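Local structure of NAD-dependent epimerase/dehydratase (Veillonella parvula, 4HNH) at residues Gly15-Lys20 with Val180-Val185; Val106-Leu111 with Ser130-Glu135; Tyr149-Leu154 with Arg203-Val208. The protein binds NADP in a Rossmann-type domain and is probably an oxidoreductase or epimerase of the NAD-dependent epimerase/dehydratase group, its substrate not established. All blocks are in the same frame, centred on the assembly; numbering follows the deposited sequence. Where two conformers were deposited one is given.

Contact 1: residues Gly15-Lys20 with Val180-Val185. With NAP (NADP nicotinamide-adenine-dinucleotide phosphate), chain C.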
loop_
_atom_site.group_PDB
_atom_site.type_symbol
_atom_site.label_atom_id
_atom_site.label_comp_id
_atom_site.label_asym_id
_atom_site.label_seq_id
_atom_site.Cartn_x
_atom_site.Cartn_y
_atom_site.Cartn_z
ATOM N N GLY A 15 3.666 8.890 -3.562
ATOM C CA GLY A 15 2.229 8.697 -3.419
ATOM C C GLY A 15 1.750 9.297 -2.113
ATOM O O GLY A 15 2.529 9.466 -1.172
ATOM N N GLN A 16 0.458 9.605 -2.049
ATOM C CA GLN A 16 -0.101 10.284 -0.880
ATOM C C GLN A 16 0.042 9.449 0.382
ATOM O O GLN A 16 0.531 9.924 1.422
ATOM C CB GLN A 16 -1.569 10.624 -1.110
ATOM C CG GLN A 16 -1.780 11.832 -2.032
ATOM C CD GLN A 16 -3.123 12.507 -1.794
ATOM O OE1 GLN A 16 -3.368 13.070 -0.725
ATOM N NE2 GLN A 16 -3.993 12.444 -2.783
ATOM N N ILE A 17 -0.378 8.197 0.298
ATOM C CA ILE A 17 -0.210 7.298 1.443
ATOM C C ILE A 17 1.264 7.043 1.767
ATOM O O ILE A 17 1.670 7.088 2.925
ATOM C CB ILE A 17 -0.989 5.970 1.248
ATOM C CG1 ILE A 17 -2.490 6.214 1.412
ATOM C CG2 ILE A 17 -0.514 4.892 2.255
ATOM C CD1 ILE A 17 -3.344 5.017 1.033
ATOM N N ALA A 18 2.060 6.782 0.738
ATOM C CA ALA A 18 3.489 6.556 0.914
ATOM C C ALA A 18 4.189 7.702 1.641
ATOM O O ALA A 18 4.994 7.474 2.545
ATOM C CB ALA A 18 4.133 6.296 -0.437
ATOM N N GLN A 19 3.875 8.936 1.262
ATOM C CA GLN A 19 4.507 10.078 1.903
ATOM C C GLN A 19 4.110 10.203 3.374
ATOM O O GLN A 19 4.956 10.455 4.231
ATOM C CB GLN A 19 4.201 11.368 1.149
ATOM C CG GLN A 19 4.833 11.410 -0.235
ATOM C CD GLN A 19 5.157 12.819 -0.688
ATOM O OE1 GLN A 19 5.824 13.578 0.020
ATOM N NE2 GLN A 19 4.673 13.185 -1.870
ATOM N N LYS A 20 2.823 10.026 3.670
ATOM C CA LYS A 20 2.367 10.083 5.058
ATOM C C LYS A 20 2.970 8.942 5.891
ATOM O O LYS A 20 3.296 9.125 7.079
ATOM C CB LYS A 20 0.833 10.061 5.121
ATOM C CG LYS A 20 0.177 11.320 4.576
ATOM C CD LYS A 20 -1.347 11.192 4.661
ATOM C CE LYS A 20 -2.068 12.278 3.882
ATOM N NZ LYS A 20 -1.973 13.606 4.534
ATOM N N VAL A 180 -12.291 5.698 3.895
ATOM C CA VAL A 180 -11.301 5.638 4.966
ATOM C C VAL A 180 -10.273 6.742 4.724
ATOM O O VAL A 180 -9.971 7.050 3.580
ATOM C CB VAL A 180 -10.623 4.245 5.024
ATOM C CG1 VAL A 180 -9.791 3.990 3.764
ATOM C CG2 VAL A 180 -9.786 4.107 6.301
ATOM N N SER A 181 -9.759 7.358 5.784
ATOM C CA SER A 181 -8.795 8.446 5.575
ATOM C C SER A 181 -7.424 7.838 5.267
ATOM O O SER A 181 -7.112 6.730 5.692
ATOM C CB SER A 181 -8.703 9.370 6.794
ATOM O OG SER A 181 -8.039 8.713 7.860
ATOM N N ARG A 182 -6.594 8.569 4.538
ATOM C CA ARG A 182 -5.248 8.074 4.277
ATOM C C ARG A 182 -4.452 7.950 5.585
ATOM O O ARG A 182 -3.608 7.064 5.718
ATOM C CB ARG A 182 -4.528 8.974 3.270
ATOM C CG ARG A 182 -5.113 8.834 1.869
ATOM C CD ARG A 182 -4.305 9.621 0.871
ATOM N NE ARG A 182 -4.855 9.462 -0.466
ATOM C CZ ARG A 182 -5.842 10.216 -0.945
ATOM N NH1 ARG A 182 -6.386 11.166 -0.191
ATOM N NH2 ARG A 182 -6.296 10.013 -2.178
ATOM N N GLU A 183 -4.750 8.814 6.551
ATOM C CA GLU A 183 -4.069 8.778 7.835
ATOM C C GLU A 183 -4.423 7.505 8.596
ATOM O O GLU A 183 -3.568 6.927 9.265
ATOM C CB GLU A 183 -4.420 10.021 8.657
ATOM C CG GLU A 183 -3.852 11.347 8.092
ATOM C CD GLU A 183 -4.688 11.977 6.967
ATOM O OE1 GLU A 183 -5.744 11.430 6.574
ATOM O OE2 GLU A 183 -4.278 13.056 6.482
ATOM N N ALA A 184 -5.677 7.069 8.482
ATOM C CA ALA A 184 -6.085 5.819 9.130
ATOM C C ALA A 184 -5.414 4.626 8.459
ATOM O O ALA A 184 -5.028 3.662 9.134
ATOM C CB ALA A 184 -7.611 5.664 9.120
ATOM N N VAL A 185 -5.258 4.679 7.144
ATOM C CA VAL A 185 -4.579 3.590 6.435
ATOM C C VAL A 185 -3.108 3.537 6.854
ATOM O O VAL A 185 -2.546 2.459 7.057
ATOM C CB VAL A 185 -4.674 3.755 4.905
ATOM C CG1 VAL A 185 -3.867 2.677 4.197
ATOM C CG2 VAL A 185 -6.132 3.666 4.456
HETATM P PA NAP C . -1.212 7.763 -5.200
HETATM O O1A NAP C . -1.134 9.140 -4.632
HETATM O O2A NAP C . -1.572 7.935 -6.645
HETATM O O5B NAP C . 0.176 7.041 -5.088
HETATM C C5B NAP C . 0.533 6.035 -5.993
HETATM C C4B NAP C . 1.956 6.198 -6.357
HETATM O O4B NAP C . 2.410 5.051 -7.082
HETATM C C3B NAP C . 2.163 7.416 -7.219
HETATM O O3B NAP C . 2.971 8.332 -6.579
HETATM C C2B NAP C . 2.790 6.858 -8.454
HETATM O O2B NAP C . 3.863 7.632 -8.956
HETATM C C1B NAP C . 3.329 5.536 -7.988
HETATM N N9A NAP C . 3.468 4.676 -9.129
HETATM C C8A NAP C . 2.459 3.952 -9.783
HETATM N N7A NAP C . 2.997 3.314 -10.823
HETATM C C5A NAP C . 4.379 3.604 -10.887
HETATM C C6A NAP C . 5.452 3.220 -11.756
HETATM N N6A NAP C . 5.224 2.369 -12.837
HETATM N N1A NAP C . 6.676 3.713 -11.516
HETATM C C2A NAP C . 6.912 4.517 -10.486
HETATM N N3A NAP C . 5.941 4.908 -9.639
HETATM C C4A NAP C . 4.691 4.478 -9.811
HETATM O O3 NAP C . -2.326 6.873 -4.512
HETATM P PN NAP C . -2.655 6.779 -2.946
HETATM O O1N NAP C . -3.640 7.805 -2.493
HETATM O O2N NAP C . -1.487 6.978 -2.037
HETATM O O5D NAP C . -3.313 5.347 -2.772
HETATM C C5D NAP C . -2.501 4.192 -2.919
HETATM C C4D NAP C . -3.029 3.268 -4.035
HETATM O O4D NAP C . -4.316 2.794 -3.776
HETATM C C3D NAP C . -3.061 3.875 -5.419
HETATM O O3D NAP C . -2.745 2.898 -6.319
HETATM C C2D NAP C . -4.482 4.304 -5.543
HETATM O O2D NAP C . -4.864 4.418 -6.864
HETATM C C1D NAP C . -5.139 3.162 -4.862
HETATM N N1N NAP C . -6.484 3.442 -4.299
HETATM C C2N NAP C . -7.070 4.688 -4.447
HETATM C C3N NAP C . -8.326 4.944 -3.903
HETATM C C7N NAP C . -8.945 6.263 -4.057
HETATM O O7N NAP C . -9.950 6.538 -3.444
HETATM N N7N NAP C . -8.348 7.247 -4.925
HETATM C C4N NAP C . -8.986 3.897 -3.172
HETATM C C5N NAP C . -8.320 2.607 -3.046
HETATM C C6N NAP C . -7.097 2.424 -3.603
HETATM P P2B NAP C . 3.712 8.951 -9.823
HETATM O O1X NAP C . 2.795 8.867 -11.033
HETATM O O2X NAP C . 3.127 10.065 -8.964
HETATM O O3X NAP C . 5.071 9.402 -10.342
#

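Contact 2: residues Val106-Leu111 with Ser130-Glu135. With NAP (NADP nicotinamide-adenine-dinucleotide phosphate), chain C; FMT (formic acid), chain H.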
loop_
_atom_site.group_PDB
_atom_site.type_symbol
_atom_site.label_atom_id
_atom_site.label_comp_id
_atom_site.label_asym_id
_atom_site.label_seq_id
_atom_site.Cartn_x
_atom_site.Cartn_y
_atom_site.Cartn_z
ATOM N N VAL A 106 -0.870 -1.951 -1.504
ATOM C CA VAL A 106 -2.211 -1.353 -1.424
ATOM C C VAL A 106 -2.984 -1.501 -2.737
ATOM O O VAL A 106 -2.471 -1.191 -3.817
ATOM C CB VAL A 106 -2.166 0.129 -0.970
ATOM C CG1 VAL A 106 -1.873 0.202 0.528
ATOM C CG2 VAL A 106 -1.138 0.900 -1.751
ATOM N N SER A 107 -4.212 -2.001 -2.621
ATOM C CA SER A 107 -5.072 -2.309 -3.752
ATOM C C SER A 107 -6.436 -1.686 -3.471
ATOM O O SER A 107 -6.640 -1.066 -2.422
ATOM C CB SER A 107 -5.187 -3.836 -3.912
ATOM O OG SER A 107 -6.026 -4.212 -5.012
ATOM N N MET A 108 -7.362 -1.829 -4.411
ATOM C CA MET A 108 -8.683 -1.232 -4.255
ATOM C C MET A 108 -9.681 -2.272 -3.778
ATOM O O MET A 108 -9.659 -3.412 -4.219
ATOM C CB MET A 108 -9.160 -0.660 -5.584
ATOM C CG MET A 108 -9.347 -1.722 -6.651
ATOM S SD MET A 108 -10.341 -1.109 -8.024
ATOM C CE MET A 108 -11.989 -1.168 -7.307
ATOM N N ALA A 109 -10.561 -1.889 -2.865
ATOM C CA ALA A 109 -11.591 -2.820 -2.418
ATOM C C ALA A 109 -12.700 -2.901 -3.464
ATOM O O ALA A 109 -12.843 -1.995 -4.289
ATOM C CB ALA A 109 -12.163 -2.355 -1.066
ATOM N N GLY A 110 -13.473 -3.982 -3.431
ATOM C CA GLY A 110 -14.636 -4.116 -4.293
ATOM C C GLY A 110 -14.493 -5.039 -5.495
ATOM O O GLY A 110 -15.502 -5.394 -6.117
ATOM N N LEU A 111 -13.265 -5.427 -5.828
ATOM C CA LEU A 111 -12.992 -6.265 -7.005
ATOM C C LEU A 111 -13.704 -7.604 -6.975
ATOM O O LEU A 111 -13.979 -8.197 -8.019
ATOM C CB LEU A 111 -11.489 -6.551 -7.139
ATOM C CG LEU A 111 -10.549 -5.365 -7.312
ATOM C CD1 LEU A 111 -9.132 -5.847 -7.571
ATOM C CD2 LEU A 111 -11.035 -4.492 -8.444
ATOM N N SER A 130 -10.782 -0.191 -17.170
ATOM C CA SER A 130 -9.364 -0.489 -17.328
ATOM C C SER A 130 -8.598 -0.401 -16.011
ATOM O O SER A 130 -7.680 -1.184 -15.778
ATOM C CB SER A 130 -8.723 0.418 -18.384
ATOM O OG SER A 130 -8.762 1.774 -17.976
ATOM N N TYR A 131 -8.970 0.543 -15.149
ATOM C CA TYR A 131 -8.301 0.679 -13.860
ATOM C C TYR A 131 -8.626 -0.526 -12.994
ATOM O O TYR A 131 -7.746 -1.105 -12.367
ATOM C CB TYR A 131 -8.735 1.972 -13.152
ATOM C CG TYR A 131 -8.203 2.133 -11.748
ATOM C CD1 TYR A 131 -6.955 2.707 -11.509
ATOM C CD2 TYR A 131 -8.943 1.708 -10.661
ATOM C CE1 TYR A 131 -6.476 2.848 -10.220
ATOM C CE2 TYR A 131 -8.467 1.838 -9.377
ATOM C CZ TYR A 131 -7.243 2.419 -9.159
ATOM O OH TYR A 131 -6.797 2.546 -7.868
ATOM N N VAL A 132 -9.903 -0.893 -12.963
ATOM C CA VAL A 132 -10.347 -2.047 -12.188
ATOM C C VAL A 132 -9.666 -3.330 -12.651
ATOM O O VAL A 132 -9.162 -4.111 -11.838
ATOM C CB VAL A 132 -11.880 -2.218 -12.287
ATOM C CG1 VAL A 132 -12.339 -3.442 -11.517
ATOM C CG2 VAL A 132 -12.592 -0.971 -11.778
ATOM N N GLN A 133 -9.647 -3.562 -13.957
ATOM C CA GLN A 133 -9.074 -4.816 -14.432
ATOM C C GLN A 133 -7.544 -4.822 -14.272
ATOM O O GLN A 133 -6.937 -5.872 -14.031
ATOM C CB GLN A 133 -9.585 -5.137 -15.849
ATOM C CG GLN A 133 -11.125 -5.110 -15.891
ATOM C CD GLN A 133 -11.756 -5.957 -16.996
ATOM O OE1 GLN A 133 -11.157 -6.198 -18.049
ATOM N NE2 GLN A 133 -12.991 -6.412 -16.753
ATOM N N GLY A 134 -6.929 -3.644 -14.362
ATOM C CA GLY A 134 -5.514 -3.510 -14.022
ATOM C C GLY A 134 -5.213 -3.900 -12.579
ATOM O O GLY A 134 -4.243 -4.599 -12.290
ATOM N N GLU A 135 -6.039 -3.416 -11.654
ATOM C CA GLU A 135 -5.890 -3.773 -10.255
ATOM C C GLU A 135 -6.057 -5.274 -10.059
ATOM O O GLU A 135 -5.346 -5.885 -9.255
ATOM C CB GLU A 135 -6.903 -3.000 -9.404
ATOM C CG GLU A 135 -6.591 -1.503 -9.297
ATOM C CD GLU A 135 -5.773 -1.146 -8.061
ATOM O OE1 GLU A 135 -5.851 -1.881 -7.064
ATOM O OE2 GLU A 135 -5.043 -0.124 -8.086
HETATM P PA NAP C . -1.212 7.763 -5.200
HETATM O O1A NAP C . -1.134 9.140 -4.632
HETATM O O2A NAP C . -1.572 7.935 -6.645
HETATM O O5B NAP C . 0.176 7.041 -5.088
HETATM C C5B NAP C . 0.533 6.035 -5.993
HETATM C C4B NAP C . 1.956 6.198 -6.357
HETATM O O4B NAP C . 2.410 5.051 -7.082
HETATM C C3B NAP C . 2.163 7.416 -7.219
HETATM O O3B NAP C . 2.971 8.332 -6.579
HETATM C C2B NAP C . 2.790 6.858 -8.454
HETATM O O2B NAP C . 3.863 7.632 -8.956
HETATM C C1B NAP C . 3.329 5.536 -7.988
HETATM N N9A NAP C . 3.468 4.676 -9.129
HETATM C C8A NAP C . 2.459 3.952 -9.783
HETATM N N7A NAP C . 2.997 3.314 -10.823
HETATM C C5A NAP C . 4.379 3.604 -10.887
HETATM C C6A NAP C . 5.452 3.220 -11.756
HETATM N N6A NAP C . 5.224 2.369 -12.837
HETATM N N1A NAP C . 6.676 3.713 -11.516
HETATM C C2A NAP C . 6.912 4.517 -10.486
HETATM N N3A NAP C . 5.941 4.908 -9.639
HETATM C C4A NAP C . 4.691 4.478 -9.811
HETATM O O3 NAP C . -2.326 6.873 -4.512
HETATM P PN NAP C . -2.655 6.779 -2.946
HETATM O O1N NAP C . -3.640 7.805 -2.493
HETATM O O2N NAP C . -1.487 6.978 -2.037
HETATM O O5D NAP C . -3.313 5.347 -2.772
HETATM C C5D NAP C . -2.501 4.192 -2.919
HETATM C C4D NAP C . -3.029 3.268 -4.035
HETATM O O4D NAP C . -4.316 2.794 -3.776
HETATM C C3D NAP C . -3.061 3.875 -5.419
HETATM O O3D NAP C . -2.745 2.898 -6.319
HETATM C C2D NAP C . -4.482 4.304 -5.543
HETATM O O2D NAP C . -4.864 4.418 -6.864
HETATM C C1D NAP C . -5.139 3.162 -4.862
HETATM N N1N NAP C . -6.484 3.442 -4.299
HETATM C C2N NAP C . -7.070 4.688 -4.447
HETATM C C3N NAP C . -8.326 4.944 -3.903
HETATM C C7N NAP C . -8.945 6.263 -4.057
HETATM O O7N NAP C . -9.950 6.538 -3.444
HETATM N N7N NAP C . -8.348 7.247 -4.925
HETATM C C4N NAP C . -8.986 3.897 -3.172
HETATM C C5N NAP C . -8.320 2.607 -3.046
HETATM C C6N NAP C . -7.097 2.424 -3.603
HETATM P P2B NAP C . 3.712 8.951 -9.823
HETATM O O1X NAP C . 2.795 8.867 -11.033
HETATM O O2X NAP C . 3.127 10.065 -8.964
HETATM O O3X NAP C . 5.071 9.402 -10.342
HETATM C C FMT H . -8.072 -6.586 -4.503
HETATM O O1 FMT H . -6.912 -6.726 -4.888
HETATM O O2 FMT H . -8.618 -5.492 -4.360
HETATM O O HOH W 1 -3.291 0.236 -6.050
HETATM O O HOH W 2 -4.454 -4.575 -6.972
#

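Contact 3: residues Tyr149-Leu154 with Arg203-Val208. With NAP (NADP nicotinamide-adenine-dinucleotide phosphate), chain C.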
loop_
_atom_site.group_PDB
_atom_site.type_symbol
_atom_site.label_atom_id
_atom_site.label_comp_id
_atom_site.label_asym_id
_atom_site.label_seq_id
_atom_site.Cartn_x
_atom_site.Cartn_y
_atom_site.Cartn_z
ATOM N N TYR A 149 3.197 -11.865 1.408
ATOM C CA TYR A 149 2.588 -10.566 1.158
ATOM C C TYR A 149 1.361 -10.320 2.020
ATOM O O TYR A 149 0.729 -11.260 2.502
ATOM C CB TYR A 149 2.187 -10.446 -0.317
ATOM C CG TYR A 149 1.046 -11.360 -0.725
ATOM C CD1 TYR A 149 -0.275 -11.053 -0.394
ATOM C CD2 TYR A 149 1.286 -12.543 -1.425
ATOM C CE1 TYR A 149 -1.316 -11.907 -0.742
ATOM C CE2 TYR A 149 0.254 -13.376 -1.789
ATOM C CZ TYR A 149 -1.040 -13.055 -1.451
ATOM O OH TYR A 149 -2.069 -13.894 -1.808
ATOM N N THR A 150 1.048 -9.039 2.222
ATOM C CA THR A 150 -0.249 -8.640 2.726
ATOM C C THR A 150 -0.801 -7.634 1.733
ATOM O O THR A 150 -0.154 -6.633 1.438
ATOM C CB THR A 150 -0.148 -7.950 4.084
ATOM O OG1 THR A 150 0.736 -8.680 4.942
ATOM C CG2 THR A 150 -1.539 -7.848 4.727
ATOM N N ILE A 151 -2.001 -7.896 1.225
ATOM C CA ILE A 151 -2.677 -6.954 0.344
ATOM C C ILE A 151 -3.663 -6.207 1.223
ATOM O O ILE A 151 -4.375 -6.824 2.006
ATOM C CB ILE A 151 -3.428 -7.676 -0.787
ATOM C CG1 ILE A 151 -2.433 -8.316 -1.776
ATOM C CG2 ILE A 151 -4.339 -6.710 -1.534
ATOM C CD1 ILE A 151 -3.069 -9.261 -2.786
ATOM N N LEU A 152 -3.619 -4.882 1.160
ATOM C CA LEU A 152 -4.592 -4.055 1.866
ATOM C C LEU A 152 -5.597 -3.550 0.841
ATOM O O LEU A 152 -5.247 -2.798 -0.059
ATOM C CB LEU A 152 -3.898 -2.888 2.567
ATOM C CG LEU A 152 -2.883 -3.311 3.629
ATOM C CD1 LEU A 152 -2.260 -2.092 4.307
ATOM C CD2 LEU A 152 -3.533 -4.208 4.669
ATOM N N ARG A 153 -6.841 -4.016 0.942
ATOM C CA ARG A 153 -7.887 -3.556 0.038
ATOM C C ARG A 153 -8.502 -2.277 0.593
ATOM O O ARG A 153 -9.246 -2.317 1.578
ATOM C CB ARG A 153 -8.957 -4.631 -0.102
ATOM C CG ARG A 153 -8.455 -5.857 -0.855
ATOM C CD ARG A 153 -9.514 -6.952 -0.908
ATOM N NE ARG A 153 -9.629 -7.712 0.339
ATOM C CZ ARG A 153 -10.718 -7.770 1.102
ATOM N NH1 ARG A 153 -11.815 -7.096 0.775
ATOM N NH2 ARG A 153 -10.709 -8.514 2.211
ATOM N N LEU A 154 -8.183 -1.145 -0.029
ATOM C CA LEU A 154 -8.621 0.137 0.492
ATOM C C LEU A 154 -9.926 0.586 -0.132
ATOM O O LEU A 154 -10.117 0.505 -1.358
ATOM C CB LEU A 154 -7.560 1.209 0.270
ATOM C CG LEU A 154 -6.136 0.876 0.732
ATOM C CD1 LEU A 154 -5.206 2.048 0.471
ATOM C CD2 LEU A 154 -6.099 0.420 2.197
ATOM N N ARG A 203 0.199 -13.736 3.544
ATOM C CA ARG A 203 -0.428 -14.020 2.246
ATOM C C ARG A 203 -1.943 -13.928 2.335
ATOM O O ARG A 203 -2.670 -14.822 1.885
ATOM C CB ARG A 203 0.015 -15.375 1.657
ATOM C CG ARG A 203 1.494 -15.375 1.275
ATOM C CD ARG A 203 1.949 -16.659 0.587
ATOM N NE ARG A 203 1.153 -16.965 -0.601
ATOM C CZ ARG A 203 1.516 -16.684 -1.851
ATOM N NH1 ARG A 203 0.707 -17.006 -2.854
ATOM N NH2 ARG A 203 2.680 -16.087 -2.098
ATOM N N THR A 204 -2.409 -12.849 2.953
ATOM C CA THR A 204 -3.835 -12.575 3.057
ATOM C C THR A 204 -4.187 -11.230 2.419
ATOM O O THR A 204 -3.321 -10.365 2.207
ATOM C CB THR A 204 -4.297 -12.573 4.514
ATOM O OG1 THR A 204 -3.547 -11.604 5.242
ATOM C CG2 THR A 204 -4.068 -13.936 5.150
ATOM N N SER A 205 -5.471 -11.073 2.112
ATOM C CA SER A 205 -5.968 -9.836 1.530
ATOM C C SER A 205 -7.018 -9.243 2.453
ATOM O O SER A 205 -8.129 -9.771 2.556
ATOM C CB SER A 205 -6.576 -10.092 0.162
ATOM O OG SER A 205 -7.077 -8.885 -0.396
ATOM N N ILE A 206 -6.653 -8.143 3.095
ATOM C CA ILE A 206 -7.422 -7.560 4.188
ATOM C C ILE A 206 -7.969 -6.190 3.804
ATOM O O ILE A 206 -7.234 -5.343 3.298
ATOM C CB ILE A 206 -6.499 -7.388 5.422
ATOM C CG1 ILE A 206 -5.849 -8.730 5.782
ATOM C CG2 ILE A 206 -7.265 -6.781 6.613
ATOM C CD1 ILE A 206 -6.831 -9.873 5.864
ATOM N N GLY A 207 -9.250 -5.952 4.068
ATOM C CA GLY A 207 -9.811 -4.638 3.794
ATOM C C GLY A 207 -9.508 -3.639 4.900
ATOM O O GLY A 207 -9.290 -4.019 6.048
ATOM N N VAL A 208 -9.479 -2.360 4.555
ATOM C CA VAL A 208 -9.252 -1.316 5.558
ATOM C C VAL A 208 -10.310 -0.255 5.332
ATOM O O VAL A 208 -10.404 0.312 4.243
ATOM C CB VAL A 208 -7.841 -0.672 5.433
ATOM C CG1 VAL A 208 -7.609 0.324 6.563
ATOM C CG2 VAL A 208 -6.744 -1.733 5.441
HETATM P PA NAP C . -1.212 7.763 -5.200
HETATM O O1A NAP C . -1.134 9.140 -4.632
HETATM O O2A NAP C . -1.572 7.935 -6.645
HETATM O O5B NAP C . 0.176 7.041 -5.088
HETATM C C5B NAP C . 0.533 6.035 -5.993
HETATM C C4B NAP C . 1.956 6.198 -6.357
HETATM O O4B NAP C . 2.410 5.051 -7.082
HETATM C C3B NAP C . 2.163 7.416 -7.219
HETATM O O3B NAP C . 2.971 8.332 -6.579
HETATM C C2B NAP C . 2.790 6.858 -8.454
HETATM O O2B NAP C . 3.863 7.632 -8.956
HETATM C C1B NAP C . 3.329 5.536 -7.988
HETATM N N9A NAP C . 3.468 4.676 -9.129
HETATM C C8A NAP C . 2.459 3.952 -9.783
HETATM N N7A NAP C . 2.997 3.314 -10.823
HETATM C C5A NAP C . 4.379 3.604 -10.887
HETATM C C6A NAP C . 5.452 3.220 -11.756
HETATM N N6A NAP C . 5.224 2.369 -12.837
HETATM N N1A NAP C . 6.676 3.713 -11.516
HETATM C C2A NAP C . 6.912 4.517 -10.486
HETATM N N3A NAP C . 5.941 4.908 -9.639
HETATM C C4A NAP C . 4.691 4.478 -9.811
HETATM O O3 NAP C . -2.326 6.873 -4.512
HETATM P PN NAP C . -2.655 6.779 -2.946
HETATM O O1N NAP C . -3.640 7.805 -2.493
HETATM O O2N NAP C . -1.487 6.978 -2.037
HETATM O O5D NAP C . -3.313 5.347 -2.772
HETATM C C5D NAP C . -2.501 4.192 -2.919
HETATM C C4D NAP C . -3.029 3.268 -4.035
HETATM O O4D NAP C . -4.316 2.794 -3.776
HETATM C C3D NAP C . -3.061 3.875 -5.419
HETATM O O3D NAP C . -2.745 2.898 -6.319
HETATM C C2D NAP C . -4.482 4.304 -5.543
HETATM O O2D NAP C . -4.864 4.418 -6.864
HETATM C C1D NAP C . -5.139 3.162 -4.862
HETATM N N1N NAP C . -6.484 3.442 -4.299
HETATM C C2N NAP C . -7.070 4.688 -4.447
HETATM C C3N NAP C . -8.326 4.944 -3.903
HETATM C C7N NAP C . -8.945 6.263 -4.057
HETATM O O7N NAP C . -9.950 6.538 -3.444
HETATM N N7N NAP C . -8.348 7.247 -4.925
HETATM C C4N NAP C . -8.986 3.897 -3.172
HETATM C C5N NAP C . -8.320 2.607 -3.046
HETATM C C6N NAP C . -7.097 2.424 -3.603
HETATM P P2B NAP C . 3.712 8.951 -9.823
HETATM O O1X NAP C . 2.795 8.867 -11.033
HETATM O O2X NAP C . 3.127 10.065 -8.964
HETATM O O3X NAP C . 5.071 9.402 -10.342
HETATM O O HOH W 3 -2.205 -16.537 -2.264
#

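Contact 1: residues Gly15-Lys20 with Val180-Val185
Gln16 and Arg182 stack flat group on flat group beside the NADP pyrophosphate. The Gln16 amide lies over one face of the Arg182 guanidinium, the two planes 21° apart. Gln16 NE2 sits 3.4 Å from Arg182 NH2, but both are donors and share no hydrogen bond. O1N of NADP lies at the edge of the guanidinium, in its plane, where Arg182 NE donates to it at 2.9 Å. The extended arginine chain reaches the phosphate across Ile17, with Ile17 CG1 3.7 Å from Arg182 CG, and Ile17 CD1 packs on Val185 CG1. Backbone N-H groups of the first helix turn take one oxygen on each phosphate. Ile17 N bonds NADP O2N nearly straight (2.9 Å), and Gln16 N bonds NADP O1A (3.1 Å).

Further out, Lys20 NZ forms a salt bridge with Glu183 OE2 at 3.1 Å, from above the carboxylate plane, while Glu183 OE1 accepts from Asp160 N. Asn159 bonds Gln16 OE1 and Arg182 NH1, helping to fix the stacked pair. Ser181 N-caps helix 182-193, its OG accepting from Ala184 N. Gly15 N-caps helix 16-28; a side chain there would clash with NADP O5B. A glycine-led helix start at a dinucleotide pyrophosphate marks the Rossmann fold.

Contact 2: residues Val106-Leu111 with Ser130-Glu135
The Tyr131 ring has Glu135 CG over one face, 3.8 Å above the plane and offset toward the rim. At the edge, near the ring plane, lies the ribose hydroxyl O2D of NADP, 2.9 Å from Tyr131 OH; either hydroxyl could donate in this hydrogen bond. Met108 SD comes to the ring obliquely, 3.7 Å from Tyr131 CE2, a Met-aromatic contact. With Tyr131 CG anti to the backbone N (chi1 174°), the ring runs out from the helix to the cofactor.

The Glu135 carboxylate reaches the strand at Met108 N, which gives Glu135 OE1 a weak, bent bond at 3.1 Å. Water 1 donates to Glu135 OE2 at 2.7 Å and to Val106 O, and also bonds NADP O3D. Leu111 CD2 packs tightly on Val132 CG1, at 3.5 Å. Tyr131 and Glu135 together give the helix a direct and a water-mediated hold on the two ribose hydroxyls, which probably helps to orient the nicotinamide end.

Contact 3: residues Tyr149-Leu154 with Arg203-Val208
Strands 149-154 and 204-208 pair in parallel within the central sheet, and Arg153 and Tyr149 add side-chain grips to the backbone bonds. Ile151 anchors the pairing: Ile151 N donates to Thr204 O at 3.0 Å, and Ile206 N to Ile151 O at 2.8 Å. Arg153 N bonds Ile206 O, and Val208 N bonds Arg153 O.

Arg153 folds back over the neighbouring strand, its chain bent at chi3 (-78°). It grips Ser205 side-on with two nitrogens. Arg153 NE donates to Ser205 OG at 2.9 Å, and Arg153 NH2 to Ser205 O at 2.9 Å. Both acceptors lie in the guanidinium plane, while NH2 stands above the carbonyl plane of Ser205. One guanidinium face lies over Gly207 N, and Glu114 takes NH1 in a salt bridge. Replacing Arg153 by alanine would remove both bonds to Ser205 and is likely to leave Glu114 without its charged mate and the backbone at Gly207 uncovered.

At the start of the pair, Arg203 CA sits over the centre of the Tyr149 ring, 3.8 Å from its centroid, in a CH-pi contact. The Arg203 guanidinium turns a face to the ring's rim, with Tyr149 CE2 3.5 Å from Arg203 CZ. Its nitrogens are held by Leu147 O, Ser145 O and Arg143 O.

On the opposite face from Arg153, Leu154 CD2 packs on Val208 CB at 3.8 Å, and Leu152 joins them against helix 182-193. Leu154 O comes 3.2 Å from NADP C5N. A parallel strand pair with helix 182-193 on one face and the cofactor beside Leu154 fits a Rossmann-type α/β fold.

Overall arrangement
All three contacts meet the same NADP. Contact 3 lies within the central sheet and rests on backbone bonds, with apolar packing on one face and arginine grips at its more open parts. Contact 2 joins the neighbouring strand 102-108 to helix 129-144; it is buried, yet its polar groups reach the ribose. Contact 1 brings two helix starts together at the pyrophosphate. Its apolar part is buried, and its Lys20 salt bridge is partly exposed. Leu154 links the three: it packs on Ile17 and Val185 of contact 1, and Ser107 O and Ala109 N of contact 2 probably hydrogen-bond its backbone. Contacts 1 and 2 do not touch each other.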